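Local structure of putative metal resistance protein (Proteus mirabilis, 6C29) at residues W42-R47 with K89-P94; P72-F77 with S228-D233; M191-P196 with G220-K225. The protein is ScsB, probably a protein-disulfide reductase, whose N-terminal periplasmic tandem immunoglobulin-fold domain, the part in this chain, primes the disulfide isomerase ScsC. All coordinates share one frame; numbering follows the deposited sequence.

Interaction 1. Residues W42-R47 with K89-P94; sequences WKTYWR and KEVVFP
The short runs Trp42-Thr44 and Lys89-Val91 point nearly the same way, 17° apart, with Thr44 and Val91 as the closest residues and their CA atoms 8.5 Å apart. That separation is too wide for backbone pairing, so methyl groups fill the gap at one point and a water molecule spans it at another. Thr44 and Val91 each aim their CB across the gap, and CG2 of Thr44 meets CG1 of Val91 at 3.8 Å, the two side chains crossing at about a right angle. The threonine torsion separates its two branches: OG1 lies anti to the backbone N (chi1 -172°), where it reaches the carbonyl O of Ser112, which leaves CG2 to make the apolar contact. Val91 also divides its methyls between two tasks. While CG1 faces Thr44, CG2 rests 3.8 Å above the plane of the Phe93 ring, off its centre and toward the rim. Phe93, just beyond contact distance of residues 42-47, meets the rings of Trp69, Trp71 and Tyr87. At the start of both segments the bridge is polar: a water donates to Trp42 O at 2.6 Å and accepts from Lys89 N at 2.9 Å, bridging the 4.2 Å between Trp42 O and Lys89 N. Both methyl-bearing residues are buried, whereas Lys89 lies at the exposed margin. Strand 43-45 pairs through Thr44 with Tyr87 of strand 84-88, and Lys43 is hydrogen-bonded through its backbone to Cys114. Strand 90-97 belongs to a different antiparallel sheet, where Val91 pairs with Val36 of strand 30-38; the contact therefore packs strands of two sheets against each other within the DsbD-like N-terminal immunoglobulin-type domain.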
loop_
_atom_site.group_PDB
_atom_site.type_symbol
_atom_site.label_atom_id
_atom_site.label_comp_id
_atom_site.label_asym_id
_atom_site.label_seq_id
_atom_site.Cartn_x
_atom_site.Cartn_y
_atom_site.Cartn_z
ATOM N N TRP A 42 9.092 13.859 5.059
ATOM C CA TRP A 42 8.481 13.466 3.798
ATOM C C TRP A 42 7.987 12.021 3.876
ATOM O O TRP A 42 8.633 11.147 4.467
ATOM C CB TRP A 42 9.476 13.609 2.629
ATOM C CG TRP A 42 9.813 15.037 2.282
ATOM C CD1 TRP A 42 10.832 15.781 2.792
ATOM C CD2 TRP A 42 9.136 15.874 1.341
ATOM N NE1 TRP A 42 10.829 17.026 2.227
ATOM C CE2 TRP A 42 9.800 17.113 1.332
ATOM C CE3 TRP A 42 8.037 15.701 0.509
ATOM C CZ2 TRP A 42 9.394 18.165 0.525
ATOM C CZ3 TRP A 42 7.636 16.744 -0.295
ATOM C CH2 TRP A 42 8.309 17.959 -0.281
ATOM N N LYS A 43 6.819 11.805 3.296
ATOM C CA LYS A 43 6.159 10.505 3.222
ATOM C C LYS A 43 5.837 10.128 1.802
ATOM O O LYS A 43 5.870 10.968 0.915
ATOM C CB LYS A 43 4.879 10.541 4.061
ATOM C CG LYS A 43 5.149 10.854 5.533
ATOM C CD LYS A 43 3.996 11.554 6.215
ATOM C CE LYS A 43 4.393 12.046 7.632
ATOM N NZ LYS A 43 5.222 13.294 7.645
ATOM N N THR A 44 5.575 8.848 1.563
ATOM C CA THR A 44 4.922 8.464 0.332
ATOM C C THR A 44 3.639 7.757 0.718
ATOM O O THR A 44 3.289 7.727 1.889
ATOM C CB THR A 44 5.823 7.640 -0.572
ATOM O OG1 THR A 44 5.194 7.441 -1.854
ATOM C CG2 THR A 44 6.220 6.304 0.028
ATOM N N TYR A 45 2.890 7.337 -0.288
ATOM C CA TYR A 45 1.507 6.940 -0.085
ATOM C C TYR A 45 1.243 5.473 -0.312
ATOM O O TYR A 45 1.940 4.784 -1.032
ATOM C CB TYR A 45 0.629 7.714 -1.027
ATOM C CG TYR A 45 0.575 9.206 -0.853
ATOM C CD1 TYR A 45 -0.370 9.792 -0.030
ATOM C CD2 TYR A 45 1.431 10.021 -1.561
ATOM C CE1 TYR A 45 -0.463 11.181 0.093
ATOM C CE2 TYR A 45 1.348 11.391 -1.458
ATOM C CZ TYR A 45 0.387 11.963 -0.628
ATOM O OH TYR A 45 0.300 13.327 -0.531
ATOM N N TRP A 46 0.172 5.027 0.318
ATOM C CA TRP A 46 -0.372 3.699 0.123
ATOM C C TRP A 46 -1.230 3.662 -1.129
ATOM O O TRP A 46 -1.451 4.694 -1.766
ATOM C CB TRP A 46 -1.177 3.335 1.364
ATOM C CG TRP A 46 -1.655 1.919 1.532
ATOM C CD1 TRP A 46 -0.940 0.786 1.362
ATOM C CD2 TRP A 46 -2.957 1.509 1.970
ATOM N NE1 TRP A 46 -1.711 -0.318 1.648
ATOM C CE2 TRP A 46 -2.950 0.106 2.033
ATOM C CE3 TRP A 46 -4.131 2.192 2.315
ATOM C CZ2 TRP A 46 -4.047 -0.637 2.410
ATOM C CZ3 TRP A 46 -5.239 1.429 2.708
ATOM C CH2 TRP A 46 -5.170 0.035 2.762
ATOM N N ARG A 47 -1.766 2.493 -1.441
ATOM C CA ARG A 47 -2.604 2.371 -2.640
ATOM C C ARG A 47 -3.869 3.224 -2.570
ATOM O O ARG A 47 -4.399 3.629 -3.609
ATOM C CB ARG A 47 -2.979 0.911 -2.873
ATOM C CG ARG A 47 -3.832 0.316 -1.802
ATOM C CD ARG A 47 -4.107 -1.156 -2.071
ATOM N NE ARG A 47 -4.969 -1.634 -1.011
ATOM C CZ ARG A 47 -4.772 -2.727 -0.292
ATOM N NH1 ARG A 47 -3.735 -3.550 -0.559
ATOM N NH2 ARG A 47 -5.612 -3.019 0.679
ATOM N N LYS A 89 9.823 7.592 6.392
ATOM C CA LYS A 89 11.230 7.168 6.573
ATOM C C LYS A 89 11.733 6.333 5.394
ATOM O O LYS A 89 12.685 6.716 4.739
ATOM C CB LYS A 89 11.432 6.383 7.880
ATOM C CG LYS A 89 10.738 6.915 9.145
ATOM C CD LYS A 89 11.152 8.304 9.542
ATOM C CE LYS A 89 10.442 8.707 10.851
ATOM N NZ LYS A 89 10.582 10.158 11.150
ATOM N N GLU A 90 11.129 5.177 5.172
ATOM C CA GLU A 90 11.545 4.277 4.128
ATOM C C GLU A 90 10.519 3.196 3.925
ATOM O O GLU A 90 9.793 2.855 4.858
ATOM C CB GLU A 90 12.900 3.659 4.438
ATOM C CG GLU A 90 12.966 2.973 5.745
ATOM C CD GLU A 90 14.363 2.447 5.964
ATOM O OE1 GLU A 90 14.611 1.323 5.465
ATOM O OE2 GLU A 90 15.205 3.191 6.553
ATOM N N VAL A 91 10.414 2.719 2.699
ATOM C CA VAL A 91 9.517 1.636 2.385
ATOM C C VAL A 91 10.117 0.830 1.232
ATOM O O VAL A 91 10.809 1.384 0.378
ATOM C CB VAL A 91 8.113 2.168 2.033
ATOM C CG1 VAL A 91 8.157 3.136 0.847
ATOM C CG2 VAL A 91 7.149 1.045 1.754
ATOM N N VAL A 92 9.857 -0.470 1.205
ATOM C CA VAL A 92 10.314 -1.356 0.125
ATOM C C VAL A 92 9.134 -2.091 -0.466
ATOM O O VAL A 92 8.440 -2.810 0.254
ATOM C CB VAL A 92 11.334 -2.394 0.619
ATOM C CG1 VAL A 92 11.844 -3.239 -0.556
ATOM C CG2 VAL A 92 12.486 -1.715 1.273
ATOM N N PHE A 93 8.878 -1.894 -1.762
ATOM C CA PHE A 93 7.779 -2.515 -2.460
ATOM C C PHE A 93 8.248 -3.760 -3.209
ATOM O O PHE A 93 9.039 -3.644 -4.142
ATOM C CB PHE A 93 7.145 -1.526 -3.450
ATOM C CG PHE A 93 6.610 -0.279 -2.812
ATOM C CD1 PHE A 93 5.456 -0.317 -2.071
ATOM C CD2 PHE A 93 7.256 0.948 -2.961
ATOM C CE1 PHE A 93 4.952 0.815 -1.477
ATOM C CE2 PHE A 93 6.746 2.087 -2.366
ATOM C CZ PHE A 93 5.587 2.022 -1.626
ATOM N N PRO A 94 7.791 -4.956 -2.809
ATOM C CA PRO A 94 7.988 -6.134 -3.655
ATOM C C PRO A 94 6.989 -6.162 -4.801
ATOM O O PRO A 94 5.794 -5.952 -4.564
ATOM C CB PRO A 94 7.760 -7.309 -2.702
ATOM C CG PRO A 94 7.320 -6.707 -1.377
ATOM C CD PRO A 94 7.009 -5.273 -1.612
HETATM O O HOH W 1 10.157 10.454 6.432
#

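Interaction 2. Residues P72-F77 with S228-D233; sequences PSPSAF and SFVVTD
Ser73 and Thr232 meet because their first torsions turn a hydroxyl and a methyl into the same space. In Ser73, OG is carried opposite the backbone N (chi1 -164°) and extends from the loop. In Thr232 (chi1 67°), CG2 stands beside its own backbone N and opposite the carbonyl carbon, so that a methyl rather than the hydroxyl faces the serine. OG of Ser73 lies 3.5 Å from CG2 of Thr232 and 3.8 Å from CG1 of Val230. The serine oxygen thus sits against two methyls from alternate residues of one strand, whose side chains leave the same side of it; Val231, between them, turns its side chain away. The ring of Pro74 adds a looser apolar touch, its CD standing 4.5 Å from CG1 of Val230. The backbones stay well apart, the closest CA atoms, those of Ser73 and Val230, being 7.4 Å from each other. Around this small patch, Pro74 also packs on Tyr184 of strand 182-186, and Val230 rests on Pro149 and on Gln239 of strand 236-243. The loop 72-74 belongs to the first immunoglobulin-like unit and strand 226-233 to the second, so the contact is part of the seam between the tandem domains. The backbone of Ser73 bonds to that of Lys147. The one polar atom at the contact, OG of Ser73, has its hydrogen-bond partner in OG of Ser237, on the neighbouring strand 236-243. The two methyls, which meet the oxygen from the side of the strand, therefore need only pack against it, and between the two segments the chemistry is van der Waals contact alone, over a modest 107 Å² of buried surface.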
loop_
_atom_site.group_PDB
_atom_site.type_symbol
_atom_site.label_atom_id
_atom_site.label_comp_id
_atom_site.label_asym_id
_atom_site.label_seq_id
_atom_site.Cartn_x
_atom_site.Cartn_y
_atom_site.Cartn_z
ATOM N N PRO A 72 3.280 -2.955 1.436
ATOM C CA PRO A 72 3.557 -3.124 2.851
ATOM C C PRO A 72 2.475 -2.494 3.688
ATOM O O PRO A 72 1.805 -1.529 3.256
ATOM C CB PRO A 72 4.910 -2.438 3.034
ATOM C CG PRO A 72 5.542 -2.554 1.651
ATOM C CD PRO A 72 4.411 -2.321 0.726
ATOM N N SER A 73 2.286 -3.039 4.877
ATOM C CA SER A 73 1.256 -2.551 5.756
ATOM C C SER A 73 1.462 -1.047 5.975
ATOM O O SER A 73 2.582 -0.643 6.323
ATOM C CB SER A 73 1.294 -3.337 7.076
ATOM O OG SER A 73 0.103 -3.149 7.781
ATOM N N PRO A 74 0.418 -0.210 5.792
ATOM C CA PRO A 74 0.632 1.247 5.842
ATOM C C PRO A 74 0.522 1.838 7.230
ATOM O O PRO A 74 0.208 1.157 8.216
ATOM C CB PRO A 74 -0.500 1.784 4.955
ATOM C CG PRO A 74 -1.632 0.816 5.264
ATOM C CD PRO A 74 -0.964 -0.535 5.377
ATOM N N SER A 75 0.781 3.133 7.303
ATOM C CA SER A 75 0.571 3.918 8.491
ATOM C C SER A 75 -0.354 5.088 8.167
ATOM O O SER A 75 -0.536 5.419 6.988
ATOM C CB SER A 75 1.916 4.427 9.025
ATOM O OG SER A 75 2.743 3.344 9.403
ATOM N N ALA A 76 -0.906 5.715 9.205
ATOM C CA ALA A 76 -1.762 6.868 9.026
ATOM C C ALA A 76 -1.103 8.107 9.592
ATOM O O ALA A 76 -0.397 8.043 10.596
ATOM C CB ALA A 76 -3.115 6.639 9.685
ATOM N N PHE A 77 -1.363 9.232 8.944
ATOM C CA PHE A 77 -0.782 10.499 9.360
ATOM C C PHE A 77 -1.843 11.580 9.318
ATOM O O PHE A 77 -2.722 11.556 8.447
ATOM C CB PHE A 77 0.384 10.890 8.437
ATOM C CG PHE A 77 1.416 9.828 8.262
ATOM C CD1 PHE A 77 2.487 9.744 9.146
ATOM C CD2 PHE A 77 1.341 8.916 7.215
ATOM C CE1 PHE A 77 3.454 8.769 8.998
ATOM C CE2 PHE A 77 2.304 7.960 7.062
ATOM C CZ PHE A 77 3.358 7.875 7.956
ATOM N N SER A 228 -12.736 -3.278 1.641
ATOM C CA SER A 228 -11.333 -3.701 1.612
ATOM C C SER A 228 -10.600 -2.862 2.626
ATOM O O SER A 228 -10.727 -1.615 2.642
ATOM C CB SER A 228 -10.737 -3.500 0.214
ATOM O OG SER A 228 -9.328 -3.700 0.198
ATOM N N PHE A 229 -9.840 -3.525 3.503
ATOM C CA PHE A 229 -9.082 -2.823 4.513
ATOM C C PHE A 229 -7.995 -3.732 5.050
ATOM O O PHE A 229 -8.024 -4.942 4.864
ATOM C CB PHE A 229 -9.995 -2.291 5.638
ATOM C CG PHE A 229 -10.731 -3.343 6.401
ATOM C CD1 PHE A 229 -10.182 -3.948 7.509
ATOM C CD2 PHE A 229 -12.017 -3.672 6.036
ATOM C CE1 PHE A 229 -10.893 -4.894 8.232
ATOM C CE2 PHE A 229 -12.748 -4.612 6.767
ATOM C CZ PHE A 229 -12.188 -5.214 7.857
ATOM N N VAL A 230 -7.043 -3.098 5.706
ATOM C CA VAL A 230 -6.024 -3.757 6.476
ATOM C C VAL A 230 -6.276 -3.441 7.941
ATOM O O VAL A 230 -6.474 -2.296 8.312
ATOM C CB VAL A 230 -4.632 -3.296 6.037
ATOM C CG1 VAL A 230 -3.546 -3.791 7.014
ATOM C CG2 VAL A 230 -4.381 -3.728 4.583
ATOM N N VAL A 231 -6.288 -4.465 8.789
ATOM C CA VAL A 231 -6.344 -4.295 10.220
ATOM C C VAL A 231 -5.081 -4.894 10.811
ATOM O O VAL A 231 -4.614 -5.944 10.360
ATOM C CB VAL A 231 -7.628 -4.942 10.804
ATOM C CG1 VAL A 231 -7.781 -6.422 10.398
ATOM C CG2 VAL A 231 -7.671 -4.806 12.308
ATOM N N THR A 232 -4.497 -4.189 11.776
ATOM C CA THR A 232 -3.270 -4.610 12.417
ATOM C C THR A 232 -3.453 -4.653 13.917
ATOM O O THR A 232 -4.245 -3.886 14.468
ATOM C CB THR A 232 -2.107 -3.680 12.083
ATOM O OG1 THR A 232 -2.327 -2.393 12.663
ATOM C CG2 THR A 232 -1.926 -3.543 10.559
ATOM N N ASP A 233 -2.710 -5.532 14.575
ATOM C CA ASP A 233 -2.580 -5.557 16.028
ATOM C C ASP A 233 -1.411 -6.499 16.344
ATOM O O ASP A 233 -1.216 -7.484 15.639
ATOM C CB ASP A 233 -3.865 -6.014 16.709
ATOM C CG ASP A 233 -3.928 -5.610 18.154
ATOM O OD1 ASP A 233 -3.117 -4.783 18.607
ATOM O OD2 ASP A 233 -4.832 -6.114 18.828
#

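Interaction 3. Residues M191-P196 with G220-K225; sequences MLYGIP and GDITGK
Ile222 carries the contact with two different methyls, the CG2 branch and the CD1 tip, which meet different residues of strand 191-201. Its CG2 methyl touches CE of Met191, a selenomethionine here, at 3.6 Å. SE and CG of Met191 both lie 3.9 Å from that same CG2 of Ile222: the bend at chi2 (-62°) curls the chain round the methyl, and the two side chains run antiparallel, each lying alongside the other. The other methyl, CD1 of Ile222, comes to the edge of the Tyr193 ring near its plane, 4.3 Å from CE1 of Tyr193 and 4.1 Å from its OH.

In the next shell the loop is held by its own hydrogen bonds. Asp221 OD1 accepts from two groups of Thr223: from the backbone N at 2.9 Å, met from above the carboxylate plane, in an Asx turn, and from OG1 through the syn lone pair. A type II turn from Ile222 to Lys225 follows, closed by Lys225 N to Ile222 O at 3.0 Å, with Gly224 at positive phi. Tyr162 of strand 155-163 packs on Ile222 and takes its hydroxyl to Gly220 O.

Folded over residues 191-193 of edge strand 191-201, segment 220-225 is part of the loop that crosses from strand 204-213 to strand 226-233, between the two sheets of the second immunoglobulin-like domain.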
loop_
_atom_site.group_PDB
_atom_site.type_symbol
_atom_site.label_atom_id
_atom_site.label_comp_id
_atom_site.label_asym_id
_atom_site.label_seq_id
_atom_site.Cartn_x
_atom_site.Cartn_y
_atom_site.Cartn_z
HETATM N N MSE A 191 -15.600 7.887 -3.568
HETATM C CA MSE A 191 -15.907 8.087 -2.148
HETATM C C MSE A 191 -14.667 8.455 -1.339
HETATM O O MSE A 191 -13.547 8.074 -1.679
HETATM C CB MSE A 191 -16.534 6.835 -1.540
HETATM C CG MSE A 191 -17.702 6.294 -2.310
HETATM SE SE MSE A 191 -19.165 7.573 -2.378
HETATM C CE MSE A 191 -20.295 6.609 -3.648
ATOM N N LEU A 192 -14.901 9.207 -0.268
ATOM C CA LEU A 192 -13.877 9.545 0.698
ATOM C C LEU A 192 -14.265 8.979 2.048
ATOM O O LEU A 192 -15.431 9.095 2.458
ATOM C CB LEU A 192 -13.721 11.059 0.819
ATOM C CG LEU A 192 -13.398 11.825 -0.459
ATOM C CD1 LEU A 192 -13.334 13.312 -0.159
ATOM C CD2 LEU A 192 -12.097 11.313 -1.043
ATOM N N TYR A 193 -13.294 8.391 2.736
ATOM C CA TYR A 193 -13.483 7.949 4.110
ATOM C C TYR A 193 -12.800 8.882 5.096
ATOM O O TYR A 193 -11.698 9.310 4.874
ATOM C CB TYR A 193 -12.943 6.541 4.291
ATOM C CG TYR A 193 -13.778 5.436 3.743
ATOM C CD1 TYR A 193 -15.084 5.635 3.334
ATOM C CD2 TYR A 193 -13.243 4.184 3.632
ATOM C CE1 TYR A 193 -15.844 4.562 2.838
ATOM C CE2 TYR A 193 -13.974 3.124 3.153
ATOM C CZ TYR A 193 -15.258 3.310 2.760
ATOM O OH TYR A 193 -15.934 2.208 2.274
ATOM N N GLY A 194 -13.468 9.182 6.188
ATOM C CA GLY A 194 -12.857 9.942 7.252
ATOM C C GLY A 194 -11.939 9.116 8.134
ATOM O O GLY A 194 -11.638 7.947 7.818
ATOM N N ILE A 195 -11.465 9.721 9.233
ATOM C CA ILE A 195 -10.589 9.048 10.192
ATOM C C ILE A 195 -11.405 7.971 10.924
ATOM O O ILE A 195 -12.418 8.302 11.559
ATOM C CB ILE A 195 -9.992 10.041 11.196
ATOM C CG1 ILE A 195 -9.251 11.147 10.429
ATOM C CG2 ILE A 195 -9.089 9.324 12.165
ATOM C CD1 ILE A 195 -8.814 12.277 11.324
ATOM N N PRO A 196 -10.976 6.697 10.848
ATOM C CA PRO A 196 -11.722 5.630 11.534
ATOM C C PRO A 196 -11.739 5.832 13.028
ATOM O O PRO A 196 -10.717 6.204 13.588
ATOM C CB PRO A 196 -10.941 4.359 11.192
ATOM C CG PRO A 196 -10.166 4.692 9.996
ATOM C CD PRO A 196 -9.842 6.142 10.072
ATOM N N GLY A 220 -23.742 8.989 -1.152
ATOM C CA GLY A 220 -24.876 8.175 -1.541
ATOM C C GLY A 220 -24.747 6.781 -0.959
ATOM O O GLY A 220 -23.895 6.534 -0.110
ATOM N N ASP A 221 -25.573 5.854 -1.427
ATOM C CA ASP A 221 -25.569 4.499 -0.889
ATOM C C ASP A 221 -24.398 3.706 -1.443
ATOM O O ASP A 221 -24.270 3.539 -2.654
ATOM C CB ASP A 221 -26.879 3.778 -1.217
ATOM C CG ASP A 221 -27.109 2.556 -0.345
ATOM O OD1 ASP A 221 -26.177 2.146 0.377
ATOM O OD2 ASP A 221 -28.225 1.999 -0.386
ATOM N N ILE A 222 -23.526 3.247 -0.552
ATOM C CA ILE A 222 -22.411 2.395 -0.951
ATOM C C ILE A 222 -22.605 0.939 -0.515
ATOM O O ILE A 222 -21.682 0.137 -0.631
ATOM C CB ILE A 222 -21.078 2.905 -0.378
ATOM C CG1 ILE A 222 -21.157 3.018 1.149
ATOM C CG2 ILE A 222 -20.710 4.222 -1.044
ATOM C CD1 ILE A 222 -19.826 3.352 1.833
ATOM N N THR A 223 -23.791 0.594 -0.024
ATOM C CA THR A 223 -24.095 -0.793 0.310
ATOM C C THR A 223 -23.846 -1.665 -0.910
ATOM O O THR A 223 -24.229 -1.279 -2.015
ATOM C CB THR A 223 -25.551 -0.944 0.802
ATOM O OG1 THR A 223 -25.708 -0.215 2.033
ATOM C CG2 THR A 223 -25.881 -2.380 1.061
ATOM N N GLY A 224 -23.185 -2.809 -0.731
ATOM C CA GLY A 224 -22.891 -3.695 -1.854
ATOM C C GLY A 224 -21.554 -3.433 -2.532
ATOM O O GLY A 224 -21.118 -4.241 -3.339
ATOM N N LYS A 225 -20.929 -2.285 -2.246
ATOM C CA LYS A 225 -19.598 -1.968 -2.772
ATOM C C LYS A 225 -18.517 -2.728 -2.001
ATOM O O LYS A 225 -18.770 -3.278 -0.923
ATOM C CB LYS A 225 -19.318 -0.460 -2.672
ATOM C CG LYS A 225 -20.321 0.440 -3.364
ATOM C CD LYS A 225 -20.296 0.444 -4.879
ATOM C CE LYS A 225 -21.276 1.531 -5.351
ATOM N NZ LYS A 225 -21.247 1.858 -6.800
#

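In the fold
From the N terminus, residues 42-47 come first, and interaction 1 closes a loop when the chain reaches 89-94, all within the first domain. Residues 72-77 lie inside that loop but wait for 228-233, so interactions 1 and 2 cross; they also touch, where Pro72 packs on Phe93 and Pro74 on Trp46, with centres about 12 Å apart. Interaction 2 spans 150 intervening residues and ties the first domain to the second. Nested within its loop, interaction 3 joins 191-196 to 220-225 inside the second domain, its centre about 17 Å from that of interaction 2 and about 25 Å from that of interaction 1.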